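Beta-galactosidase/beta-glucuronidase (Faecalibacterium prausnitzii L2-6, PDB 6MVF) binds flavin mononucleotide and is a glycoside hydrolase of family 2 that probably cleaves beta-glucuronides. Local coordinates at residues 325-330 / 573-578; 512-517 / 569-574; 582-587 / 599-604. All blocks are in the same frame, centred on the assembly; numbering follows the deposited sequence.

Interaction 1. Residues 325-330 / 573-578; sequences KELGAN and AYWAKD
Gly328 sits at the Schellman motif that ends helix 314-327, and it meets Trp575 and Ala576 where helix 566-575 ends. Both helices belong to the TIM barrel. Helix 314-327 links its first two strands, and helix 566-575 follows its last strand. The contact therefore joins the first and last helices where the barrel closes on itself. Gly328 leaves the helix with a positive phi of 95°. Its backbone N keeps a bond of 3.0 Å to Lys325 O in the last turn. Because Gly328 has no side chain, the two backbones come close here, and Gly328 CA lies 4.2 Å from Ala576 CA. The rest is van der Waals packing, on side chains and backbone alike, and centres on the indole of Trp575. Trp575 CG lies beside the backbone N, chi1 -64°, and chi2 of -13° then brings the CE3-CZ3 side of the ring to residues 327-329. Trp575 CB packs on the carbonyl of Gly328, 3.3 Å from Gly328 O. Further out, Trp575 CE3 reaches the backbone at Ala329, 3.6 Å from Ala329 N. Trp575 CZ3 is shared by two side chains. Leu327 CD2 approaches it obliquely at 3.8 Å, and Ala329 CB touches it at the same distance of 3.8 Å. Outside the contact, Trp575 also packs on Arg297 of strand 292-300, and its ring meets that of Tyr571. Leu327 reaches inward to Val299 of the same strand and to Phe568. The exit of helix 566-575 is tied further by Asn603, whose ND2 bonds to Ala576 O. Away from the indole, the methyl of Ala576 lies near the last carbonyls of helix 314-327. Ala576 CB is 4.0 Å from Leu327 O and 4.1 Å from Glu326 O.

Interaction 2. Residues 512-517 / 569-574; sequences LYHEYM and YVYQAY
His514 and Tyr571 make the direct polar bond between helices 507-522 and 566-575 of the TIM barrel. The helices run nearly parallel here, at 21°, with axes 9.6 Å apart. His514 ND1 and Tyr571 OH are 2.7 Å apart, and either may donate. The bond is bent, at 136°. Each group meets the other at its ring edge, and the ring planes are turned by 69°. Within its own helix, His514 carries Tyr513 CD1 over the centre of one ring face. The second polar link runs through a water. The water oxygen is 2.6 Å from Glu515 O and 2.8 Å from Tyr574 OH, and donates to both. Tyr574 OH also bonds to Gln519. Apolar packing fills the middle, where Val570 sits between the two polar links. Val570 CG1 is anti to the backbone N and CG2 beside it, so the methyls part. Val570 CG1 lies 3.7 Å from His514 O, and Val570 CG2 3.9 Å from Glu515 CG. Glu515 OE2 forms a salt bridge with Lys599; Tyr601 OH also approaches it, at a doubtfully short distance. Tyr571 OH also bonds to Tyr487 OH, consistent with this buried hydroxyl donating one bond and accepting one.

Interaction 3. Residues 582-587 / 599-604; sequences HIAGRR and KVYSNQ
His582 O is approached by two groups of the neighbouring strand. Tyr601 N donates to it at 2.8 Å, with an N-H...O angle of 160°. Val600 CA adds a CA-H...O contact at 3.2 Å. In return, His582 N donates to Tyr601 O at 2.8 Å, making this an antiparallel hydrogen-bonded pair. Two residues on, Ala584 N bonds to Lys599 O at 2.8 Å, with the donor tilted 23° from the carbonyl plane. A water then extends the ladder past the end of the strand. It donates to Ala584 O and accepts from Lys599 N at 3.0 Å. Ile583 and Val600 form the non-hydrogen-bonded pair between these bonds, and Ile583 CG1 touches Val600 CG2 at 3.9 Å. His582 and Tyr601 lie on the opposite face of the sheet, which packs on helix 566-575. The His582 ring stacks on Tyr569; its CG is anti to the backbone N, chi1 -177°, which leans the ring along the strand toward Ala584. Ala584 CB comes obliquely to the Tyr601 ring, 3.9 Å from Tyr601 CE2. Tyr601 OH lies doubtfully close to Glu515 OE2, the salt-bridge partner of Lys599 NZ. Arg586, just beyond, forms a salt bridge with Glu223 of the second subunit. Strand 581-583 is the edge of a three-stranded antiparallel sheet which, with the five-stranded sheet within 590-654, is consistent with the beta-sandwich found C-terminal to the barrel in family 2 enzymes.

Overall arrangement
Helix 566-575 is used by interactions 1 and 2, and the sheet of interaction 3 packs on it. Interactions 1 and 2 place it between its two neighbours in the TIM barrel, helices 314-327 and 507-522. Interaction 3 pairs the strand that follows it with strand 596-602. Interaction 1 is partly buried and relies on van der Waals packing at two helix ends. Interaction 2 is buried and mixes packing with side-chain and water-mediated bonds. Interaction 3 is also buried, but regular backbone bonds of a sheet carry it. Asn603 also bonds to Asp578 O, joining interactions 1 and 3. Glu515 links interactions 2 and 3, so side chains of the barrel helices reach the beta sheet.

Interaction 1. Residues 325-330 / 573-578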
loop_
_atom_site.group_PDB
_atom_site.type_symbol
_atom_site.label_atom_id
_atom_site.label_comp_id
_atom_site.label_asym_id
_atom_site.label_seq_id
_atom_site.Cartn_x
_atom_site.Cartn_y
_atom_site.Cartn_z
ATOM N N LYS A 325 -16.195 -18.966 -2.892
ATOM C CA LYS A 325 -15.943 -18.896 -4.330
ATOM C C LYS A 325 -15.029 -20.023 -4.805
ATOM O O LYS A 325 -15.297 -20.650 -5.836
ATOM C CB LYS A 325 -15.342 -17.541 -4.709
ATOM C CG LYS A 325 -15.287 -17.292 -6.225
ATOM C CD LYS A 325 -16.674 -16.906 -6.725
ATOM C CE LYS A 325 -16.722 -16.749 -8.208
ATOM N NZ LYS A 325 -18.110 -16.555 -8.643
ATOM N N GLU A 326 -13.939 -20.291 -4.077
ATOM C CA GLU A 326 -13.036 -21.378 -4.467
ATOM C C GLU A 326 -13.739 -22.729 -4.461
ATOM O O GLU A 326 -13.349 -23.644 -5.199
ATOM C CB GLU A 326 -11.834 -21.432 -3.516
ATOM C CG GLU A 326 -10.893 -20.241 -3.594
ATOM C CD GLU A 326 -10.009 -20.092 -2.344
ATOM O OE1 GLU A 326 -9.294 -19.047 -2.234
ATOM O OE2 GLU A 326 -10.034 -21.014 -1.481
ATOM N N LEU A 327 -14.740 -22.879 -3.589
ATOM C CA LEU A 327 -15.537 -24.091 -3.524
ATOM C C LEU A 327 -16.299 -24.335 -4.823
ATOM O O LEU A 327 -16.551 -25.489 -5.190
ATOM C CB LEU A 327 -16.501 -23.988 -2.335
ATOM C CG LEU A 327 -17.434 -25.169 -2.099
ATOM C CD1 LEU A 327 -16.632 -26.418 -1.745
ATOM C CD2 LEU A 327 -18.447 -24.835 -1.033
ATOM N N GLY A 328 -16.657 -23.277 -5.538
ATOM C CA GLY A 328 -17.465 -23.418 -6.730
ATOM C C GLY A 328 -18.947 -23.230 -6.496
ATOM O O GLY A 328 -19.736 -23.538 -7.389
ATOM N N ALA A 329 -19.343 -22.762 -5.315
ATOM C CA ALA A 329 -20.724 -22.402 -5.044
ATOM C C ALA A 329 -21.144 -21.160 -5.833
ATOM O O ALA A 329 -20.379 -20.203 -5.982
ATOM C CB ALA A 329 -20.894 -22.153 -3.540
ATOM N N ASN A 330 -22.380 -21.156 -6.324
ATOM C CA ASN A 330 -22.913 -19.976 -6.996
ATOM C C ASN A 330 -24.049 -19.325 -6.227
ATOM O O ASN A 330 -24.598 -18.322 -6.690
ATOM C CB ASN A 330 -23.396 -20.320 -8.404
ATOM C CG ASN A 330 -24.496 -21.361 -8.403
ATOM O OD1 ASN A 330 -24.958 -21.801 -7.343
ATOM N ND2 ASN A 330 -24.944 -21.747 -9.593
ATOM N N ALA A 573 -15.063 -30.757 -6.313
ATOM C CA ALA A 573 -15.040 -31.584 -7.520
ATOM C C ALA A 573 -16.365 -31.513 -8.297
ATOM O O ALA A 573 -16.363 -31.572 -9.532
ATOM C CB ALA A 573 -14.685 -33.039 -7.163
ATOM N N TYR A 574 -17.504 -31.362 -7.612
ATOM C CA TYR A 574 -18.779 -31.346 -8.321
ATOM C C TYR A 574 -19.113 -29.983 -8.914
ATOM O O TYR A 574 -19.897 -29.920 -9.863
ATOM C CB TYR A 574 -19.916 -31.778 -7.396
ATOM C CG TYR A 574 -20.251 -33.261 -7.448
ATOM C CD1 TYR A 574 -19.579 -34.191 -6.639
ATOM C CD2 TYR A 574 -21.252 -33.731 -8.292
ATOM C CE1 TYR A 574 -19.892 -35.548 -6.687
ATOM C CE2 TYR A 574 -21.563 -35.075 -8.354
ATOM C CZ TYR A 574 -20.888 -35.976 -7.548
ATOM O OH TYR A 574 -21.217 -37.309 -7.629
ATOM N N TRP A 575 -18.529 -28.903 -8.391
ATOM C CA TRP A 575 -18.901 -27.537 -8.744
ATOM C C TRP A 575 -17.788 -26.743 -9.413
ATOM O O TRP A 575 -18.064 -26.005 -10.362
ATOM C CB TRP A 575 -19.341 -26.769 -7.492
ATOM C CG TRP A 575 -20.568 -27.289 -6.819
ATOM C CD1 TRP A 575 -21.470 -28.204 -7.307
ATOM C CD2 TRP A 575 -21.027 -26.932 -5.508
ATOM N NE1 TRP A 575 -22.466 -28.422 -6.379
ATOM C CE2 TRP A 575 -22.214 -27.655 -5.269
ATOM C CE3 TRP A 575 -20.540 -26.081 -4.514
ATOM C CZ2 TRP A 575 -22.923 -27.536 -4.093
ATOM C CZ3 TRP A 575 -21.239 -25.973 -3.349
ATOM C CH2 TRP A 575 -22.420 -26.704 -3.143
ATOM N N ALA A 576 -16.550 -26.837 -8.919
ATOM C CA ALA A 576 -15.490 -25.946 -9.370
ATOM C C ALA A 576 -15.026 -26.329 -10.764
ATOM O O ALA A 576 -15.105 -27.494 -11.178
ATOM C CB ALA A 576 -14.289 -25.960 -8.412
ATOM N N LYS A 577 -14.539 -25.328 -11.495
ATOM C CA LYS A 577 -14.022 -25.575 -12.831
ATOM C C LYS A 577 -12.504 -25.688 -12.876
ATOM O O LYS A 577 -11.984 -26.417 -13.730
ATOM C CB LYS A 577 -14.499 -24.481 -13.794
ATOM C CG LYS A 577 -16.020 -24.509 -14.043
ATOM C CD LYS A 577 -16.547 -25.940 -14.217
ATOM C CE LYS A 577 -18.073 -26.012 -14.138
ATOM N NZ LYS A 577 -18.764 -25.613 -15.408
ATOM N N ASP A 578 -11.779 -25.005 -11.984
ATOM C CA ASP A 578 -10.327 -25.146 -11.963
ATOM C C ASP A 578 -9.986 -26.606 -11.674
ATOM O O ASP A 578 -10.593 -27.210 -10.777
ATOM C CB ASP A 578 -9.682 -24.233 -10.914
ATOM C CG ASP A 578 -9.666 -22.741 -11.325
ATOM O OD1 ASP A 578 -10.133 -22.391 -12.435
ATOM O OD2 ASP A 578 -9.175 -21.912 -10.517
#

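Interaction 2. Residues 512-517 / 569-574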
loop_
_atom_site.group_PDB
_atom_site.type_symbol
_atom_site.label_atom_id
_atom_site.label_comp_id
_atom_site.label_asym_id
_atom_site.label_seq_id
_atom_site.Cartn_x
_atom_site.Cartn_y
_atom_site.Cartn_z
ATOM N N LEU A 512 -19.671 -39.251 3.008
ATOM C CA LEU A 512 -20.628 -40.138 2.347
ATOM C C LEU A 512 -21.981 -39.463 2.182
ATOM O O LEU A 512 -22.628 -39.601 1.142
ATOM C CB LEU A 512 -20.794 -41.441 3.141
ATOM C CG LEU A 512 -19.671 -42.475 3.117
ATOM C CD1 LEU A 512 -19.964 -43.587 4.120
ATOM C CD2 LEU A 512 -19.479 -43.051 1.722
ATOM N N TYR A 513 -22.439 -38.762 3.216
ATOM C CA TYR A 513 -23.694 -38.030 3.134
ATOM C C TYR A 513 -23.671 -37.030 1.974
ATOM O O TYR A 513 -24.612 -36.970 1.168
ATOM C CB TYR A 513 -23.952 -37.330 4.477
ATOM C CG TYR A 513 -25.134 -36.397 4.476
ATOM C CD1 TYR A 513 -25.000 -35.088 4.039
ATOM C CD2 TYR A 513 -26.394 -36.830 4.897
ATOM C CE1 TYR A 513 -26.083 -34.234 4.015
ATOM C CE2 TYR A 513 -27.488 -35.984 4.887
ATOM C CZ TYR A 513 -27.323 -34.684 4.443
ATOM O OH TYR A 513 -28.381 -33.820 4.432
ATOM N N HIS A 514 -22.585 -36.248 1.861
ATOM C CA HIS A 514 -22.522 -35.217 0.829
ATOM C C HIS A 514 -22.139 -35.770 -0.536
ATOM O O HIS A 514 -22.508 -35.176 -1.555
ATOM C CB HIS A 514 -21.564 -34.114 1.253
ATOM C CG HIS A 514 -22.126 -33.213 2.301
ATOM N ND1 HIS A 514 -23.256 -32.450 2.096
ATOM C CD2 HIS A 514 -21.729 -32.963 3.570
ATOM C CE1 HIS A 514 -23.518 -31.752 3.186
ATOM N NE2 HIS A 514 -22.607 -32.046 4.097
ATOM N N GLU A 515 -21.424 -36.895 -0.591
ATOM C CA GLU A 515 -21.276 -37.606 -1.860
ATOM C C GLU A 515 -22.639 -37.887 -2.485
ATOM O O GLU A 515 -22.850 -37.649 -3.683
ATOM C CB GLU A 515 -20.496 -38.909 -1.659
ATOM C CG GLU A 515 -18.984 -38.711 -1.536
ATOM C CD GLU A 515 -18.239 -39.964 -1.058
ATOM O OE1 GLU A 515 -18.742 -41.103 -1.221
ATOM O OE2 GLU A 515 -17.133 -39.801 -0.509
ATOM N N TYR A 516 -23.590 -38.375 -1.679
ATOM C CA TYR A 516 -24.914 -38.678 -2.213
ATOM C C TYR A 516 -25.654 -37.401 -2.607
ATOM O O TYR A 516 -26.246 -37.333 -3.688
ATOM C CB TYR A 516 -25.722 -39.501 -1.201
ATOM C CG TYR A 516 -27.159 -39.794 -1.610
ATOM C CD1 TYR A 516 -28.150 -38.818 -1.494
ATOM C CD2 TYR A 516 -27.531 -41.050 -2.097
ATOM C CE1 TYR A 516 -29.465 -39.068 -1.862
ATOM C CE2 TYR A 516 -28.854 -41.324 -2.453
ATOM C CZ TYR A 516 -29.814 -40.316 -2.337
ATOM O OH TYR A 516 -31.125 -40.537 -2.691
ATOM N N MET A 517 -25.634 -36.379 -1.747
ATOM C CA MET A 517 -26.443 -35.186 -1.997
ATOM C C MET A 517 -25.931 -34.398 -3.195
ATOM O O MET A 517 -26.730 -33.867 -3.977
ATOM C CB MET A 517 -26.473 -34.296 -0.758
ATOM C CG MET A 517 -27.073 -34.974 0.451
ATOM S SD MET A 517 -28.794 -35.472 0.172
ATOM C CE MET A 517 -29.633 -33.886 0.254
ATOM N N TYR A 569 -14.210 -30.936 -0.465
ATOM C CA TYR A 569 -13.649 -31.329 -1.753
ATOM C C TYR A 569 -14.605 -32.170 -2.583
ATOM O O TYR A 569 -14.448 -32.226 -3.807
ATOM C CB TYR A 569 -12.324 -32.076 -1.541
ATOM C CG TYR A 569 -11.250 -31.188 -0.942
ATOM C CD1 TYR A 569 -10.482 -30.342 -1.752
ATOM C CD2 TYR A 569 -11.024 -31.164 0.429
ATOM C CE1 TYR A 569 -9.502 -29.513 -1.207
ATOM C CE2 TYR A 569 -10.048 -30.327 0.992
ATOM C CZ TYR A 569 -9.299 -29.510 0.167
ATOM O OH TYR A 569 -8.354 -28.690 0.713
ATOM N N VAL A 570 -15.587 -32.827 -1.956
ATOM C CA VAL A 570 -16.700 -33.384 -2.718
ATOM C C VAL A 570 -17.355 -32.290 -3.561
ATOM O O VAL A 570 -17.475 -32.405 -4.785
ATOM C CB VAL A 570 -17.729 -34.041 -1.781
ATOM C CG1 VAL A 570 -19.030 -34.357 -2.560
ATOM C CG2 VAL A 570 -17.149 -35.292 -1.102
ATOM N N TYR A 571 -17.792 -31.212 -2.908
ATOM C CA TYR A 571 -18.461 -30.139 -3.629
ATOM C C TYR A 571 -17.524 -29.446 -4.598
ATOM O O TYR A 571 -17.937 -29.088 -5.706
ATOM C CB TYR A 571 -19.068 -29.147 -2.644
ATOM C CG TYR A 571 -20.276 -29.774 -2.051
ATOM C CD1 TYR A 571 -21.338 -30.130 -2.855
ATOM C CD2 TYR A 571 -20.323 -30.109 -0.721
ATOM C CE1 TYR A 571 -22.435 -30.746 -2.343
ATOM C CE2 TYR A 571 -21.427 -30.724 -0.188
ATOM C CZ TYR A 571 -22.484 -31.036 -1.001
ATOM O OH TYR A 571 -23.593 -31.651 -0.475
ATOM N N GLN A 572 -16.257 -29.274 -4.219
ATOM C CA GLN A 572 -15.316 -28.640 -5.130
ATOM C C GLN A 572 -15.197 -29.433 -6.419
ATOM O O GLN A 572 -15.251 -28.861 -7.514
ATOM C CB GLN A 572 -13.948 -28.472 -4.482
ATOM C CG GLN A 572 -13.104 -27.484 -5.254
ATOM C CD GLN A 572 -11.777 -27.188 -4.595
ATOM O OE1 GLN A 572 -11.020 -28.103 -4.248
ATOM N NE2 GLN A 572 -11.478 -25.890 -4.421
ATOM N N ALA A 573 -15.063 -30.757 -6.313
ATOM C CA ALA A 573 -15.040 -31.584 -7.520
ATOM C C ALA A 573 -16.365 -31.513 -8.297
ATOM O O ALA A 573 -16.363 -31.572 -9.532
ATOM C CB ALA A 573 -14.685 -33.039 -7.163
ATOM N N TYR A 574 -17.504 -31.362 -7.612
ATOM C CA TYR A 574 -18.779 -31.346 -8.321
ATOM C C TYR A 574 -19.113 -29.983 -8.914
ATOM O O TYR A 574 -19.897 -29.920 -9.863
ATOM C CB TYR A 574 -19.916 -31.778 -7.396
ATOM C CG TYR A 574 -20.251 -33.261 -7.448
ATOM C CD1 TYR A 574 -19.579 -34.191 -6.639
ATOM C CD2 TYR A 574 -21.252 -33.731 -8.292
ATOM C CE1 TYR A 574 -19.892 -35.548 -6.687
ATOM C CE2 TYR A 574 -21.563 -35.075 -8.354
ATOM C CZ TYR A 574 -20.888 -35.976 -7.548
ATOM O OH TYR A 574 -21.217 -37.309 -7.629
HETATM O O HOH W 1 -21.330 -38.974 -5.345
#

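Interaction 3. Residues 582-587 / 599-604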
loop_
_atom_site.group_PDB
_atom_site.type_symbol
_atom_site.label_atom_id
_atom_site.label_comp_id
_atom_site.label_asym_id
_atom_site.label_seq_id
_atom_site.Cartn_x
_atom_site.Cartn_y
_atom_site.Cartn_z
ATOM N N HIS A 582 -8.062 -34.527 -5.089
ATOM C CA HIS A 582 -7.974 -34.532 -3.630
ATOM C C HIS A 582 -8.124 -35.946 -3.102
ATOM O O HIS A 582 -9.134 -36.612 -3.377
ATOM C CB HIS A 582 -9.039 -33.639 -2.999
ATOM C CG HIS A 582 -8.945 -33.560 -1.508
ATOM N ND1 HIS A 582 -9.654 -34.399 -0.670
ATOM C CD2 HIS A 582 -8.227 -32.742 -0.704
ATOM C CE1 HIS A 582 -9.379 -34.098 0.584
ATOM N NE2 HIS A 582 -8.520 -33.092 0.591
ATOM N N ILE A 583 -7.125 -36.393 -2.345
ATOM C CA ILE A 583 -7.187 -37.663 -1.637
ATOM C C ILE A 583 -7.826 -37.432 -0.271
ATOM O O ILE A 583 -7.304 -36.671 0.556
ATOM C CB ILE A 583 -5.802 -38.308 -1.495
ATOM C CG1 ILE A 583 -5.155 -38.509 -2.876
ATOM C CG2 ILE A 583 -5.956 -39.650 -0.783
ATOM C CD1 ILE A 583 -3.676 -38.805 -2.831
ATOM N N ALA A 584 -8.966 -38.084 -0.047
ATOM C CA ALA A 584 -9.700 -37.999 1.202
ATOM C C ALA A 584 -9.018 -38.826 2.290
ATOM O O ALA A 584 -8.230 -39.739 2.017
ATOM C CB ALA A 584 -11.132 -38.484 1.004
ATOM N N GLY A 585 -9.320 -38.478 3.541
ATOM C CA GLY A 585 -8.920 -39.278 4.678
ATOM C C GLY A 585 -7.528 -39.041 5.219
ATOM O O GLY A 585 -7.019 -39.908 5.942
ATOM N N ARG A 586 -6.904 -37.888 4.926
ATOM C CA ARG A 586 -5.553 -37.635 5.424
ATOM C C ARG A 586 -5.497 -37.652 6.961
ATOM O O ARG A 586 -4.465 -38.031 7.536
ATOM C CB ARG A 586 -5.026 -36.302 4.884
ATOM C CG ARG A 586 -5.645 -35.140 5.608
ATOM C CD ARG A 586 -5.180 -33.791 5.167
ATOM N NE ARG A 586 -5.441 -33.489 3.770
ATOM C CZ ARG A 586 -5.207 -32.292 3.245
ATOM N NH1 ARG A 586 -4.728 -31.325 4.021
ATOM N NH2 ARG A 586 -5.433 -32.060 1.959
ATOM N N ARG A 587 -6.585 -37.250 7.639
ATOM C CA ARG A 587 -6.646 -37.302 9.094
ATOM C C ARG A 587 -6.952 -38.702 9.615
ATOM O O ARG A 587 -6.743 -38.966 10.805
ATOM C CB ARG A 587 -7.663 -36.283 9.623
ATOM C CG ARG A 587 -7.169 -34.846 9.477
ATOM C CD ARG A 587 -8.258 -33.786 9.616
ATOM N NE ARG A 587 -9.121 -33.710 8.447
ATOM C CZ ARG A 587 -8.889 -32.975 7.362
ATOM N NH1 ARG A 587 -7.799 -32.211 7.266
ATOM N NH2 ARG A 587 -9.755 -33.012 6.362
ATOM N N LYS A 599 -9.915 -42.950 -0.962
ATOM C CA LYS A 599 -10.883 -42.296 -1.826
ATOM C C LYS A 599 -10.292 -41.015 -2.397
ATOM O O LYS A 599 -9.587 -40.285 -1.697
ATOM C CB LYS A 599 -12.159 -41.990 -1.057
ATOM C CG LYS A 599 -13.375 -41.833 -1.931
ATOM C CD LYS A 599 -14.521 -41.287 -1.120
ATOM C CE LYS A 599 -14.609 -41.939 0.238
ATOM N NZ LYS A 599 -16.042 -42.172 0.564
ATOM N N VAL A 600 -10.567 -40.758 -3.680
ATOM C CA VAL A 600 -10.128 -39.543 -4.359
ATOM C C VAL A 600 -11.339 -38.817 -4.942
ATOM O O VAL A 600 -12.223 -39.430 -5.554
ATOM C CB VAL A 600 -9.081 -39.826 -5.459
ATOM C CG1 VAL A 600 -8.655 -38.535 -6.093
ATOM C CG2 VAL A 600 -7.878 -40.527 -4.888
ATOM N N TYR A 601 -11.373 -37.503 -4.739
ATOM C CA TYR A 601 -12.313 -36.604 -5.392
ATOM C C TYR A 601 -11.584 -35.803 -6.465
ATOM O O TYR A 601 -10.468 -35.326 -6.239
ATOM C CB TYR A 601 -12.937 -35.649 -4.380
ATOM C CG TYR A 601 -13.580 -36.347 -3.216
ATOM C CD1 TYR A 601 -14.396 -37.452 -3.420
ATOM C CD2 TYR A 601 -13.368 -35.915 -1.915
ATOM C CE1 TYR A 601 -15.003 -38.095 -2.370
ATOM C CE2 TYR A 601 -13.967 -36.566 -0.841
ATOM C CZ TYR A 601 -14.786 -37.656 -1.088
ATOM O OH TYR A 601 -15.404 -38.318 -0.054
ATOM N N SER A 602 -12.211 -35.661 -7.633
ATOM C CA SER A 602 -11.597 -34.909 -8.718
ATOM C C SER A 602 -12.668 -34.431 -9.690
ATOM O O SER A 602 -13.670 -35.114 -9.905
ATOM C CB SER A 602 -10.555 -35.753 -9.456
ATOM O OG SER A 602 -9.924 -34.949 -10.430
ATOM N N ASN A 603 -12.449 -33.251 -10.270
ATOM C CA ASN A 603 -13.259 -32.840 -11.404
ATOM C C ASN A 603 -12.653 -33.281 -12.736
ATOM O O ASN A 603 -13.194 -32.961 -13.793
ATOM C CB ASN A 603 -13.533 -31.321 -11.379
ATOM C CG ASN A 603 -12.288 -30.484 -11.301
ATOM O OD1 ASN A 603 -11.175 -30.942 -11.592
ATOM N ND2 ASN A 603 -12.468 -29.232 -10.917
ATOM N N GLN A 604 -11.558 -34.020 -12.704
ATOM C CA GLN A 604 -11.132 -34.817 -13.836
ATOM C C GLN A 604 -11.855 -36.153 -13.797
ATOM O O GLN A 604 -12.416 -36.550 -12.771
ATOM C CB GLN A 604 -9.624 -35.043 -13.794
ATOM C CG GLN A 604 -8.852 -33.812 -13.420
ATOM C CD GLN A 604 -8.903 -32.729 -14.483
ATOM O OE1 GLN A 604 -7.979 -32.586 -15.278
ATOM N NE2 GLN A 604 -9.969 -31.943 -14.480
HETATM O O HOH W 2 -9.094 -42.157 1.814
#